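Local coordinates for protein aldo-keto reductase AKR2E4 (PDB 3WCZ) that reduces 3-dehydroecdysone in an NADP-dependent reaction, does not use NADH, and may help to regulate molting, at residues W89-A94 against T125-S130; I119-A124 against I295-W300; I178-V183 against A202-S207. One frame throughout, in Å; residues are numbered along the deposited sequence.

Contact 1: W89-A94 against T125-S130; sequences WNDKHA and TKPDDS
Thr-125 and Asn-90 meet backbone to backbone: Thr-125 N gives its proton to Asn-90 O over 2.9 Å, an almost straight bond (170° at the hydrogen) that reaches the oxygen from well above the carbonyl plane. One residue on, the CA-H of Asp-91 points at Thr-125 O (CA to O 3.2 Å), so each segment offers one carbonyl to the other. The side chains close in round this pair. Asn-90 CB lies 3.6 Å from the hydroxyl OG1 of Thr-125, and the Asp-91 side chain crosses Pro-127 at about a right angle, with Asp-91 OD2 3.8 Å from Pro-127 CA. With CG of Asp-91 folded over its own backbone (chi1 64°), OD2 is the oxygen that comes alongside Pro-127. A water links the polar ends, accepting from Asn-90 ND2 and lying 2.9 Å from Thr-125 OG1.

Both loops are shaped by tight turns. A type I turn from Trp-89 to Lys-92 presents Asn-90 and Asp-91, while a second, from Lys-126 to Asp-129, carries Pro-127. Asp-128 OD1 accepts from Ser-130 N in an Asx turn and also from Ser-130 OG. Behind Asn-90 its amide carbon CG sits over the centre of the Trp-89 indole, 3.8 Å above the plane, and that indole meets the His-120 ring edge to face.

The contact ties two loops of the (beta/alpha)8 barrel together. Residues 89-94 run from strand 83-88 into helix 95-109, where Gln-97 OE1 accepts from Ala-94 N, and His-93 O is bonded to Thr-139 of helix 136-148. Residues 125-130 lead from strand 124-125 round to strand 131-132, its antiparallel partner.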
loop_
_atom_site.group_PDB
_atom_site.type_symbol
_atom_site.label_atom_id
_atom_site.label_comp_id
_atom_site.label_asym_id
_atom_site.label_seq_id
_atom_site.Cartn_x
_atom_site.Cartn_y
_atom_site.Cartn_z
ATOM N N TRP A 89 7.632 -8.639 7.979
ATOM C CA TRP A 89 6.722 -8.756 9.099
ATOM C C TRP A 89 7.392 -8.460 10.453
ATOM O O TRP A 89 8.629 -8.411 10.562
ATOM C CB TRP A 89 5.965 -10.108 9.080
ATOM C CG TRP A 89 4.868 -10.154 10.112
ATOM C CD1 TRP A 89 4.750 -11.049 11.159
ATOM C CD2 TRP A 89 3.782 -9.240 10.245
ATOM N NE1 TRP A 89 3.663 -10.721 11.916
ATOM C CE2 TRP A 89 3.047 -9.620 11.383
ATOM C CE3 TRP A 89 3.359 -8.124 9.516
ATOM C CZ2 TRP A 89 1.910 -8.929 11.800
ATOM C CZ3 TRP A 89 2.252 -7.433 9.933
ATOM C CH2 TRP A 89 1.533 -7.840 11.060
ATOM N N ASN A 90 6.557 -8.245 11.465
ATOM C CA ASN A 90 6.959 -7.721 12.760
ATOM C C ASN A 90 7.887 -8.640 13.559
ATOM O O ASN A 90 8.551 -8.168 14.481
ATOM C CB ASN A 90 5.733 -7.454 13.618
ATOM C CG ASN A 90 4.789 -6.438 13.016
ATOM O OD1 ASN A 90 5.092 -5.731 12.047
ATOM N ND2 ASN A 90 3.580 -6.387 13.591
ATOM N N ASP A 91 7.911 -9.926 13.232
ATOM C CA ASP A 91 8.774 -10.883 13.949
ATOM C C ASP A 91 10.143 -11.052 13.307
ATOM O O ASP A 91 10.914 -11.932 13.683
ATOM C CB ASP A 91 8.089 -12.249 14.124
ATOM C CG ASP A 91 7.803 -12.960 12.816
ATOM O OD1 ASP A 91 7.797 -12.340 11.739
ATOM O OD2 ASP A 91 7.537 -14.190 12.877
ATOM N N LYS A 92 10.464 -10.197 12.344
ATOM C CA LYS A 92 11.724 -10.265 11.627
ATOM C C LYS A 92 12.488 -8.947 11.698
ATOM O O LYS A 92 13.152 -8.540 10.726
ATOM C CB LYS A 92 11.529 -10.650 10.151
ATOM C CG LYS A 92 10.811 -11.992 9.923
ATOM C CD LYS A 92 11.547 -13.190 10.480
ATOM C CE LYS A 92 10.756 -14.463 10.192
ATOM N NZ LYS A 92 11.453 -15.657 10.640
ATOM N N HIS A 93 12.434 -8.283 12.849
ATOM C CA HIS A 93 13.009 -6.953 12.969
ATOM C C HIS A 93 14.486 -6.888 13.353
ATOM O O HIS A 93 15.102 -5.829 13.249
ATOM C CB HIS A 93 12.166 -6.088 13.903
ATOM C CG HIS A 93 10.985 -5.462 13.230
ATOM N ND1 HIS A 93 10.517 -4.225 13.595
ATOM C CD2 HIS A 93 10.209 -5.870 12.198
ATOM C CE1 HIS A 93 9.480 -3.902 12.832
ATOM N NE2 HIS A 93 9.263 -4.894 11.988
ATOM N N ALA A 94 15.071 -7.975 13.854
ATOM C CA ALA A 94 16.501 -7.893 14.150
ATOM C C ALA A 94 17.263 -7.673 12.858
ATOM O O ALA A 94 16.877 -8.181 11.816
ATOM C CB ALA A 94 16.965 -9.148 14.863
ATOM N N THR A 125 7.740 -7.838 17.252
ATOM C CA THR A 125 7.132 -8.867 18.086
ATOM C C THR A 125 7.938 -10.148 17.981
ATOM O O THR A 125 8.800 -10.320 17.113
ATOM C CB THR A 125 5.673 -9.153 17.709
ATOM O OG1 THR A 125 5.624 -9.710 16.392
ATOM C CG2 THR A 125 4.858 -7.880 17.763
ATOM N N LYS A 126 7.701 -11.034 18.942
ATOM C CA LYS A 126 8.156 -12.395 18.831
ATOM C C LYS A 126 7.147 -13.144 17.951
ATOM O O LYS A 126 6.081 -12.622 17.618
ATOM C CB LYS A 126 8.272 -13.023 20.230
ATOM C CG LYS A 126 9.133 -12.231 21.226
ATOM C CD LYS A 126 10.579 -12.223 20.854
ATOM C CE LYS A 126 11.473 -11.747 22.017
ATOM N NZ LYS A 126 11.637 -12.754 23.132
ATOM N N PRO A 127 7.510 -14.345 17.513
ATOM C CA PRO A 127 6.653 -14.991 16.522
ATOM C C PRO A 127 5.238 -15.274 17.035
ATOM O O PRO A 127 4.324 -15.486 16.221
ATOM C CB PRO A 127 7.402 -16.288 16.216
ATOM C CG PRO A 127 8.820 -15.991 16.520
ATOM C CD PRO A 127 8.789 -15.039 17.690
ATOM N N ASP A 128 5.060 -15.262 18.355
ATOM C CA ASP A 128 3.739 -15.452 18.960
ATOM C C ASP A 128 2.978 -14.148 19.195
ATOM O O ASP A 128 1.967 -14.137 19.901
ATOM C CB ASP A 128 3.855 -16.224 20.276
ATOM C CG ASP A 128 4.702 -15.510 21.309
ATOM O OD1 ASP A 128 5.122 -14.368 21.052
ATOM O OD2 ASP A 128 4.950 -16.084 22.393
ATOM N N ASP A 129 3.461 -13.058 18.601
ATOM C CA ASP A 129 2.810 -11.753 18.700
ATOM C C ASP A 129 3.038 -11.106 20.061
ATOM O O ASP A 129 2.504 -10.025 20.334
ATOM C CB ASP A 129 1.301 -11.862 18.412
ATOM C CG ASP A 129 0.910 -11.231 17.081
ATOM O OD1 ASP A 129 1.567 -10.251 16.664
ATOM O OD2 ASP A 129 -0.064 -11.716 16.453
ATOM N N SER A 130 3.838 -11.743 20.902
ATOM C CA SER A 130 4.270 -11.090 22.127
ATOM C C SER A 130 5.257 -9.950 21.813
ATOM O O SER A 130 6.036 -9.999 20.853
ATOM C CB SER A 130 4.845 -12.076 23.160
ATOM O OG SER A 130 6.099 -12.603 22.790
HETATM O O HOH W 1 3.105 -9.110 15.150
#

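Contact 2: I119-A124 against I295-W300; sequences IHFPIA and IDISDW. With NAP (NADP nicotinamide-adenine-dinucleotide phosphate), chain B.
Phe-121 and Trp-300 form an edge-to-face pair that joins a loop after a strand of the (beta/alpha)8 barrel to the C-terminal loop, which in aldo-keto reductases commonly helps to line the substrate pocket. The indole comes in edge first: Trp-300 CZ3 stands 4.0 Å above the phenyl plane, over the ring centre, with the planes at 84°. Ile-297 slides along the same phenyl in the opposite direction, its CD1 3.8 Å from Phe-121 CE2. Turned in over its own main chain (CG1 at chi1 54°), Ile-297 brings CD1 and CG2 both against the CE2/CZ end of the phenyl ring. Ile-123 adds its CD1, 3.6 Å from Trp-300 CE3 and oblique to the indole. This is the tight part, wholly apolar and without a hydrogen bond between the segments.

With Phe-121 cut back to an alanine, the edge of Trp-300 and the CD1 of Ile-297 would probably face a gap, and the carboxamide of the cofactor would lose a neighbour at N7N.

The other side of the loop is polar and turned to solvent. Asp-296 and Asp-299 are exposed there, and Asp-296 OD1 accepts from Ser-298 N, an Asx turn, and also from Ser-298 OG, which meets its syn lone pair at 2.7 Å. Ser-298 and Asp-299 form a short 3-10 segment, and the Trp-300 ring goes on to meet that of Tyr-303.

Toward the cofactor the two loops part to line its pocket. Ile-295 CG1 packs 3.8 Å from C5N of the nicotinamide ring, while the carboxamide nitrogen N7N of NADP lies at the edge of the His-120 ring, in its plane, 3.4 Å from NE2.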
loop_
_atom_site.group_PDB
_atom_site.type_symbol
_atom_site.label_atom_id
_atom_site.label_comp_id
_atom_site.label_asym_id
_atom_site.label_seq_id
_atom_site.Cartn_x
_atom_site.Cartn_y
_atom_site.Cartn_z
ATOM N N ILE A 119 9.219 -1.962 5.746
ATOM C CA ILE A 119 8.999 -2.419 7.105
ATOM C C ILE A 119 7.489 -2.290 7.357
ATOM O O ILE A 119 6.945 -1.180 7.273
ATOM C CB ILE A 119 9.769 -1.570 8.136
ATOM C CG1 ILE A 119 11.271 -1.562 7.838
ATOM C CG2 ILE A 119 9.475 -2.095 9.548
ATOM C CD1 ILE A 119 12.069 -0.810 8.908
ATOM N N HIS A 120 6.796 -3.383 7.658
ATOM C CA HIS A 120 5.327 -3.376 7.674
ATOM C C HIS A 120 4.756 -2.519 8.806
ATOM O O HIS A 120 3.781 -1.799 8.614
ATOM C CB HIS A 120 4.822 -4.837 7.758
ATOM C CG HIS A 120 3.424 -5.039 7.259
ATOM N ND1 HIS A 120 3.030 -6.196 6.625
ATOM C CD2 HIS A 120 2.326 -4.246 7.328
ATOM C CE1 HIS A 120 1.741 -6.101 6.321
ATOM N NE2 HIS A 120 1.298 -4.921 6.719
ATOM N N PHE A 121 5.369 -2.607 9.991
ATOM C CA PHE A 121 5.051 -1.750 11.135
ATOM C C PHE A 121 6.337 -1.419 11.886
ATOM O O PHE A 121 7.313 -2.202 11.849
ATOM C CB PHE A 121 4.125 -2.451 12.154
ATOM C CG PHE A 121 2.707 -2.611 11.699
ATOM C CD1 PHE A 121 2.338 -3.735 10.999
ATOM C CD2 PHE A 121 1.748 -1.670 12.021
ATOM C CE1 PHE A 121 1.015 -3.907 10.573
ATOM C CE2 PHE A 121 0.428 -1.800 11.578
ATOM C CZ PHE A 121 0.065 -2.931 10.867
ATOM N N PRO A 122 6.314 -0.343 12.684
ATOM C CA PRO A 122 7.510 -0.014 13.482
ATOM C C PRO A 122 7.626 -0.878 14.739
ATOM O O PRO A 122 8.641 -0.789 15.418
ATOM C CB PRO A 122 7.312 1.469 13.841
ATOM C CG PRO A 122 5.813 1.687 13.790
ATOM C CD PRO A 122 5.317 0.741 12.699
ATOM N N ILE A 123 6.608 -1.655 15.047
ATOM C CA ILE A 123 6.562 -2.553 16.189
ATOM C C ILE A 123 7.309 -3.829 15.859
ATOM O O ILE A 123 7.236 -4.349 14.751
ATOM C CB ILE A 123 5.088 -2.916 16.518
ATOM C CG1 ILE A 123 4.287 -1.645 16.829
ATOM C CG2 ILE A 123 4.998 -3.882 17.653
ATOM C CD1 ILE A 123 2.777 -1.866 16.741
ATOM N N ALA A 124 8.015 -4.354 16.863
ATOM C CA ALA A 124 8.691 -5.654 16.772
ATOM C C ALA A 124 7.973 -6.616 17.713
ATOM O O ALA A 124 7.639 -6.249 18.843
ATOM C CB ALA A 124 10.135 -5.539 17.150
ATOM N N ILE A 295 -8.097 0.046 9.774
ATOM C CA ILE A 295 -7.156 -0.945 10.318
ATOM C C ILE A 295 -6.847 -0.589 11.768
ATOM O O ILE A 295 -6.147 0.374 12.065
ATOM C CB ILE A 295 -5.862 -1.051 9.441
ATOM C CG1 ILE A 295 -6.227 -1.449 7.997
ATOM C CG2 ILE A 295 -4.853 -2.017 10.050
ATOM C CD1 ILE A 295 -6.909 -2.802 7.826
ATOM N N ASP A 296 -7.431 -1.381 12.651
ATOM C CA ASP A 296 -7.354 -1.171 14.087
ATOM C C ASP A 296 -6.331 -2.149 14.669
ATOM O O ASP A 296 -6.516 -3.364 14.635
ATOM C CB ASP A 296 -8.762 -1.388 14.654
ATOM C CG ASP A 296 -8.834 -1.314 16.167
ATOM O OD1 ASP A 296 -7.841 -0.968 16.812
ATOM O OD2 ASP A 296 -9.925 -1.605 16.709
ATOM N N ILE A 297 -5.227 -1.625 15.171
ATOM C CA ILE A 297 -4.214 -2.468 15.809
ATOM C C ILE A 297 -4.100 -2.163 17.312
ATOM O O ILE A 297 -3.059 -2.323 17.920
ATOM C CB ILE A 297 -2.841 -2.342 15.131
ATOM C CG1 ILE A 297 -2.412 -0.871 15.060
ATOM C CG2 ILE A 297 -2.897 -2.954 13.727
ATOM C CD1 ILE A 297 -0.920 -0.686 14.931
ATOM N N SER A 298 -5.209 -1.769 17.919
ATOM C CA SER A 298 -5.164 -1.249 19.284
ATOM C C SER A 298 -4.802 -2.290 20.336
ATOM O O SER A 298 -4.401 -1.917 21.435
ATOM C CB SER A 298 -6.483 -0.553 19.647
ATOM O OG SER A 298 -7.591 -1.389 19.444
ATOM N N ASP A 299 -4.873 -3.576 20.013
ATOM C CA ASP A 299 -4.367 -4.583 20.952
ATOM C C ASP A 299 -2.863 -4.397 21.218
ATOM O O ASP A 299 -2.343 -4.920 22.207
ATOM C CB ASP A 299 -4.587 -6.012 20.448
ATOM C CG ASP A 299 -6.031 -6.479 20.562
ATOM O OD1 ASP A 299 -6.867 -5.762 21.126
ATOM O OD2 ASP A 299 -6.311 -7.594 20.074
ATOM N N TRP A 300 -2.165 -3.679 20.331
ATOM C CA TRP A 300 -0.725 -3.457 20.431
ATOM C C TRP A 300 -0.383 -2.094 21.052
ATOM O O TRP A 300 0.773 -1.688 21.022
ATOM C CB TRP A 300 -0.064 -3.524 19.045
ATOM C CG TRP A 300 -0.080 -4.863 18.352
ATOM C CD1 TRP A 300 -0.215 -6.094 18.927
ATOM C CD2 TRP A 300 0.056 -5.095 16.935
ATOM N NE1 TRP A 300 -0.176 -7.077 17.960
ATOM C CE2 TRP A 300 -0.018 -6.488 16.731
ATOM C CE3 TRP A 300 0.219 -4.262 15.825
ATOM C CZ2 TRP A 300 0.095 -7.060 15.465
ATOM C CZ3 TRP A 300 0.314 -4.835 14.571
ATOM C CH2 TRP A 300 0.242 -6.210 14.401
HETATM P PA NAP B . -9.735 -1.519 -0.071
HETATM O O1A NAP B . -8.998 -1.512 -1.344
HETATM O O2A NAP B . -9.791 -0.380 0.825
HETATM O O5B NAP B . -11.186 -2.078 -0.206
HETATM C C5B NAP B . -11.445 -3.270 -0.884
HETATM C C4B NAP B . -12.923 -3.607 -1.007
HETATM O O4B NAP B . -13.546 -2.697 -1.934
HETATM C C3B NAP B . -13.253 -4.979 -1.452
HETATM O O3B NAP B . -14.395 -5.383 -0.735
HETATM C C2B NAP B . -13.523 -4.810 -2.869
HETATM O O2B NAP B . -14.359 -5.804 -3.427
HETATM C C1B NAP B . -14.173 -3.453 -2.942
HETATM N N9A NAP B . -13.997 -2.707 -4.170
HETATM C C8A NAP B . -12.854 -2.623 -4.883
HETATM N N7A NAP B . -12.974 -1.776 -5.884
HETATM C C5A NAP B . -14.250 -1.278 -5.848
HETATM C C6A NAP B . -14.950 -0.361 -6.638
HETATM N N6A NAP B . -14.419 0.269 -7.767
HETATM N N1A NAP B . -16.223 -0.112 -6.285
HETATM C C2A NAP B . -16.774 -0.697 -5.223
HETATM N N3A NAP B . -16.130 -1.574 -4.433
HETATM C C4A NAP B . -14.855 -1.853 -4.745
HETATM O O3 NAP B . -9.137 -2.774 0.763
HETATM P PN NAP B . -7.946 -3.097 1.771
HETATM O O1N NAP B . -7.575 -4.503 1.476
HETATM O O2N NAP B . -8.397 -2.734 3.142
HETATM O O5D NAP B . -6.748 -2.116 1.411
HETATM C C5D NAP B . -6.138 -2.159 0.165
HETATM C C4D NAP B . -4.717 -2.738 0.142
HETATM O O4D NAP B . -3.823 -1.939 0.894
HETATM C C3D NAP B . -4.579 -4.091 0.762
HETATM O O3D NAP B . -5.149 -5.116 -0.026
HETATM C C2D NAP B . -3.148 -4.175 0.961
HETATM O O2D NAP B . -2.486 -4.395 -0.253
HETATM C C1D NAP B . -2.850 -2.795 1.503
HETATM N N1N NAP B . -2.892 -2.586 2.956
HETATM C C2N NAP B . -1.749 -2.411 3.645
HETATM C C3N NAP B . -1.790 -2.199 5.000
HETATM C C7N NAP B . -0.493 -1.966 5.677
HETATM O O7N NAP B . 0.524 -1.557 5.065
HETATM N N7N NAP B . -0.495 -2.076 7.021
HETATM C C4N NAP B . -3.006 -2.235 5.708
HETATM C C5N NAP B . -4.193 -2.401 4.983
HETATM C C6N NAP B . -4.084 -2.571 3.609
HETATM P P2B NAP B . -13.934 -6.669 -4.707
HETATM O O1X NAP B . -15.110 -7.652 -4.872
HETATM O O2X NAP B . -13.852 -5.765 -5.858
HETATM O O3X NAP B . -12.636 -7.359 -4.369
#

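Contact 3: I178-V183 against A202-S207; sequences INQIEV and AVMAYS. With NAP (NADP nicotinamide-adenine-dinucleotide phosphate), chain B.
Ile-178 and Met-204 cross obliquely in the apolar barrel interior, on the neighbouring parallel strands 178-182 and 202-206, which helix 190-198 joins as a beta-alpha-beta crossover. Ile-178 CG2 lies 3.8 Å from Met-204 CG, on the face turned to Leu-116 inside the barrel. On the other face, toward helix 190-198, Ile-181 CG1 touches Val-203 CG1 at 3.7 Å; beyond the strand end Val-183 CB meets Ala-205 CB.

Parallel-strand bonds knit the backbones together: Met-204 O takes the N-H of Ile-181 and Ile-181 O that of Tyr-206, both at 2.9 Å.

Polar groups follow toward the cofactor. Extended Gln-180 bonds through NE2 to Asp-53 and only weakly to Met-204 SD. Tyr-206 CG stands between its backbone N and carbonyl carbon (chi1 75°), which sets the ring face to face with the nicotinamide. NADP C4N is 3.1 Å above the ring plane, over its centre, while the backbone N of Glu-182 covers the opposite face; Asn-159 holds the hydroxyl. At the outermost edge Ser-207 OG donates to the NADP phosphate oxygen O2N at 2.9 Å.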
loop_
_atom_site.group_PDB
_atom_site.type_symbol
_atom_site.label_atom_id
_atom_site.label_comp_id
_atom_site.label_asym_id
_atom_site.label_seq_id
_atom_site.Cartn_x
_atom_site.Cartn_y
_atom_site.Cartn_z
ATOM N N ILE A 178 9.182 5.778 0.636
ATOM C CA ILE A 178 7.742 5.697 0.822
ATOM C C ILE A 178 7.413 5.427 2.273
ATOM O O ILE A 178 8.137 4.709 2.945
ATOM C CB ILE A 178 7.162 4.569 -0.065
ATOM C CG1 ILE A 178 6.921 5.151 -1.469
ATOM C CG2 ILE A 178 5.838 3.956 0.520
ATOM C CD1 ILE A 178 6.756 4.158 -2.550
ATOM N N ASN A 179 6.300 6.005 2.725
ATOM C CA ASN A 179 5.595 5.606 3.930
ATOM C C ASN A 179 4.212 5.171 3.483
ATOM O O ASN A 179 3.456 5.991 2.925
ATOM C CB ASN A 179 5.559 6.744 4.971
ATOM C CG ASN A 179 4.980 6.314 6.328
ATOM O OD1 ASN A 179 4.936 5.133 6.656
ATOM N ND2 ASN A 179 4.624 7.299 7.148
ATOM N N GLN A 180 3.885 3.893 3.705
ATOM C CA GLN A 180 2.578 3.375 3.332
ATOM C C GLN A 180 1.655 3.414 4.543
ATOM O O GLN A 180 1.915 2.758 5.566
ATOM C CB GLN A 180 2.707 1.949 2.768
ATOM C CG GLN A 180 1.361 1.308 2.449
ATOM C CD GLN A 180 1.360 -0.064 1.798
ATOM O OE1 GLN A 180 0.568 -0.930 2.211
ATOM N NE2 GLN A 180 2.197 -0.288 0.804
ATOM N N ILE A 181 0.609 4.227 4.444
ATOM C CA ILE A 181 -0.270 4.501 5.581
ATOM C C ILE A 181 -1.729 4.516 5.106
ATOM O O ILE A 181 -2.014 4.582 3.896
ATOM C CB ILE A 181 0.097 5.846 6.272
ATOM C CG1 ILE A 181 0.072 6.982 5.268
ATOM C CG2 ILE A 181 1.460 5.711 6.927
ATOM C CD1 ILE A 181 0.214 8.384 5.898
ATOM N N GLU A 182 -2.651 4.453 6.055
ATOM C CA GLU A 182 -4.073 4.460 5.734
ATOM C C GLU A 182 -4.545 5.845 5.350
ATOM O O GLU A 182 -4.435 6.763 6.154
ATOM C CB GLU A 182 -4.879 3.967 6.934
ATOM C CG GLU A 182 -6.330 3.852 6.586
ATOM C CD GLU A 182 -7.211 3.348 7.696
ATOM O OE1 GLU A 182 -6.770 2.584 8.567
ATOM O OE2 GLU A 182 -8.408 3.684 7.665
ATOM N N VAL A 183 -5.089 5.998 4.143
ATOM C CA VAL A 183 -5.665 7.271 3.730
ATOM C C VAL A 183 -6.958 7.028 2.981
ATOM O O VAL A 183 -6.994 6.286 1.985
ATOM C CB VAL A 183 -4.712 8.156 2.878
ATOM C CG1 VAL A 183 -5.264 9.567 2.807
ATOM C CG2 VAL A 183 -3.304 8.156 3.446
ATOM N N ALA A 202 7.369 9.815 -0.471
ATOM C CA ALA A 202 6.055 9.633 -1.072
ATOM C C ALA A 202 5.179 8.757 -0.175
ATOM O O ALA A 202 5.674 7.994 0.660
ATOM C CB ALA A 202 6.170 9.032 -2.471
ATOM N N VAL A 203 3.868 8.872 -0.350
ATOM C CA VAL A 203 2.910 8.137 0.456
ATOM C C VAL A 203 2.093 7.186 -0.396
ATOM O O VAL A 203 1.481 7.603 -1.381
ATOM C CB VAL A 203 2.012 9.097 1.223
ATOM C CG1 VAL A 203 0.906 8.327 1.936
ATOM C CG2 VAL A 203 2.876 9.922 2.178
ATOM N N MET A 204 2.069 5.916 0.012
ATOM C CA MET A 204 1.118 4.944 -0.513
ATOM C C MET A 204 -0.063 4.922 0.447
ATOM O O MET A 204 0.133 4.896 1.661
ATOM C CB MET A 204 1.735 3.543 -0.642
ATOM C CG MET A 204 2.771 3.421 -1.741
ATOM S SD MET A 204 3.564 1.784 -1.821
ATOM C CE MET A 204 2.231 0.803 -2.538
ATOM N N ALA A 205 -1.280 5.000 -0.108
ATOM C CA ALA A 205 -2.523 5.046 0.654
ATOM C C ALA A 205 -3.224 3.702 0.644
ATOM O O ALA A 205 -3.795 3.265 -0.385
ATOM C CB ALA A 205 -3.453 6.122 0.048
ATOM N N TYR A 206 -3.168 3.019 1.784
ATOM C CA TYR A 206 -3.874 1.762 1.943
ATOM C C TYR A 206 -5.312 1.958 2.436
ATOM O O TYR A 206 -5.679 3.027 2.894
ATOM C CB TYR A 206 -3.062 0.782 2.783
ATOM C CG TYR A 206 -2.957 0.942 4.272
ATOM C CD1 TYR A 206 -4.049 0.770 5.115
ATOM C CD2 TYR A 206 -1.715 1.132 4.853
ATOM C CE1 TYR A 206 -3.905 0.805 6.498
ATOM C CE2 TYR A 206 -1.567 1.183 6.226
ATOM C CZ TYR A 206 -2.658 0.987 7.036
ATOM O OH TYR A 206 -2.553 0.994 8.396
ATOM N N SER A 207 -6.094 0.886 2.293
ATOM C CA SER A 207 -7.543 0.888 2.532
ATOM C C SER A 207 -8.178 2.148 1.960
ATOM O O SER A 207 -8.885 2.866 2.649
ATOM C CB SER A 207 -7.854 0.721 4.025
ATOM O OG SER A 207 -7.336 -0.491 4.568
HETATM P PA NAP B . -9.735 -1.519 -0.071
HETATM O O1A NAP B . -8.998 -1.512 -1.344
HETATM O O2A NAP B . -9.791 -0.380 0.825
HETATM O O5B NAP B . -11.186 -2.078 -0.206
HETATM C C5B NAP B . -11.445 -3.270 -0.884
HETATM C C4B NAP B . -12.923 -3.607 -1.007
HETATM O O4B NAP B . -13.546 -2.697 -1.934
HETATM C C3B NAP B . -13.253 -4.979 -1.452
HETATM O O3B NAP B . -14.395 -5.383 -0.735
HETATM C C2B NAP B . -13.523 -4.810 -2.869
HETATM O O2B NAP B . -14.359 -5.804 -3.427
HETATM C C1B NAP B . -14.173 -3.453 -2.942
HETATM N N9A NAP B . -13.997 -2.707 -4.170
HETATM C C8A NAP B . -12.854 -2.623 -4.883
HETATM N N7A NAP B . -12.974 -1.776 -5.884
HETATM C C5A NAP B . -14.250 -1.278 -5.848
HETATM C C6A NAP B . -14.950 -0.361 -6.638
HETATM N N6A NAP B . -14.419 0.269 -7.767
HETATM N N1A NAP B . -16.223 -0.112 -6.285
HETATM C C2A NAP B . -16.774 -0.697 -5.223
HETATM N N3A NAP B . -16.130 -1.574 -4.433
HETATM C C4A NAP B . -14.855 -1.853 -4.745
HETATM O O3 NAP B . -9.137 -2.774 0.763
HETATM P PN NAP B . -7.946 -3.097 1.771
HETATM O O1N NAP B . -7.575 -4.503 1.476
HETATM O O2N NAP B . -8.397 -2.734 3.142
HETATM O O5D NAP B . -6.748 -2.116 1.411
HETATM C C5D NAP B . -6.138 -2.159 0.165
HETATM C C4D NAP B . -4.717 -2.738 0.142
HETATM O O4D NAP B . -3.823 -1.939 0.894
HETATM C C3D NAP B . -4.579 -4.091 0.762
HETATM O O3D NAP B . -5.149 -5.116 -0.026
HETATM C C2D NAP B . -3.148 -4.175 0.961
HETATM O O2D NAP B . -2.486 -4.395 -0.253
HETATM C C1D NAP B . -2.850 -2.795 1.503
HETATM N N1N NAP B . -2.892 -2.586 2.956
HETATM C C2N NAP B . -1.749 -2.411 3.645
HETATM C C3N NAP B . -1.790 -2.199 5.000
HETATM C C7N NAP B . -0.493 -1.966 5.677
HETATM O O7N NAP B . 0.524 -1.557 5.065
HETATM N N7N NAP B . -0.495 -2.076 7.021
HETATM C C4N NAP B . -3.006 -2.235 5.708
HETATM C C5N NAP B . -4.193 -2.401 4.983
HETATM C C6N NAP B . -4.084 -2.571 3.609
HETATM P P2B NAP B . -13.934 -6.669 -4.707
HETATM O O1X NAP B . -15.110 -7.652 -4.872
HETATM O O2X NAP B . -13.852 -5.765 -5.858
HETATM O O3X NAP B . -12.636 -7.359 -4.369
HETATM O O HOH W 2 -1.880 4.144 8.913
#

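In the fold
Contacts 1 and 2 are neighbours, their centres about 11 Å apart, and meet directly: Asn-90 ND2 lies 3.4 Å from Trp-300 CH2, and His-93 CE1 sits against the carbonyls of Phe-121 and Ile-123. Contact 3 is nested within the chain loop closed by contact 2, about 14 Å from it between centres; a probable hydrogen bond of 3.1 Å from Ile-295 N to Glu-182 OE1 joins them. Both touch NADP, contact 3 through the stacked tyrosine and the phosphate, contact 2 through the carboxamide and nicotinamide C5N. Contact 1 stands further out, about 22 Å from contact 3 between centres, with the Asn-90 side chain about 8 Å from the cofactor. Tyr-58, probably the proton donor, is about 8 Å from Phe-121, side chain to side chain.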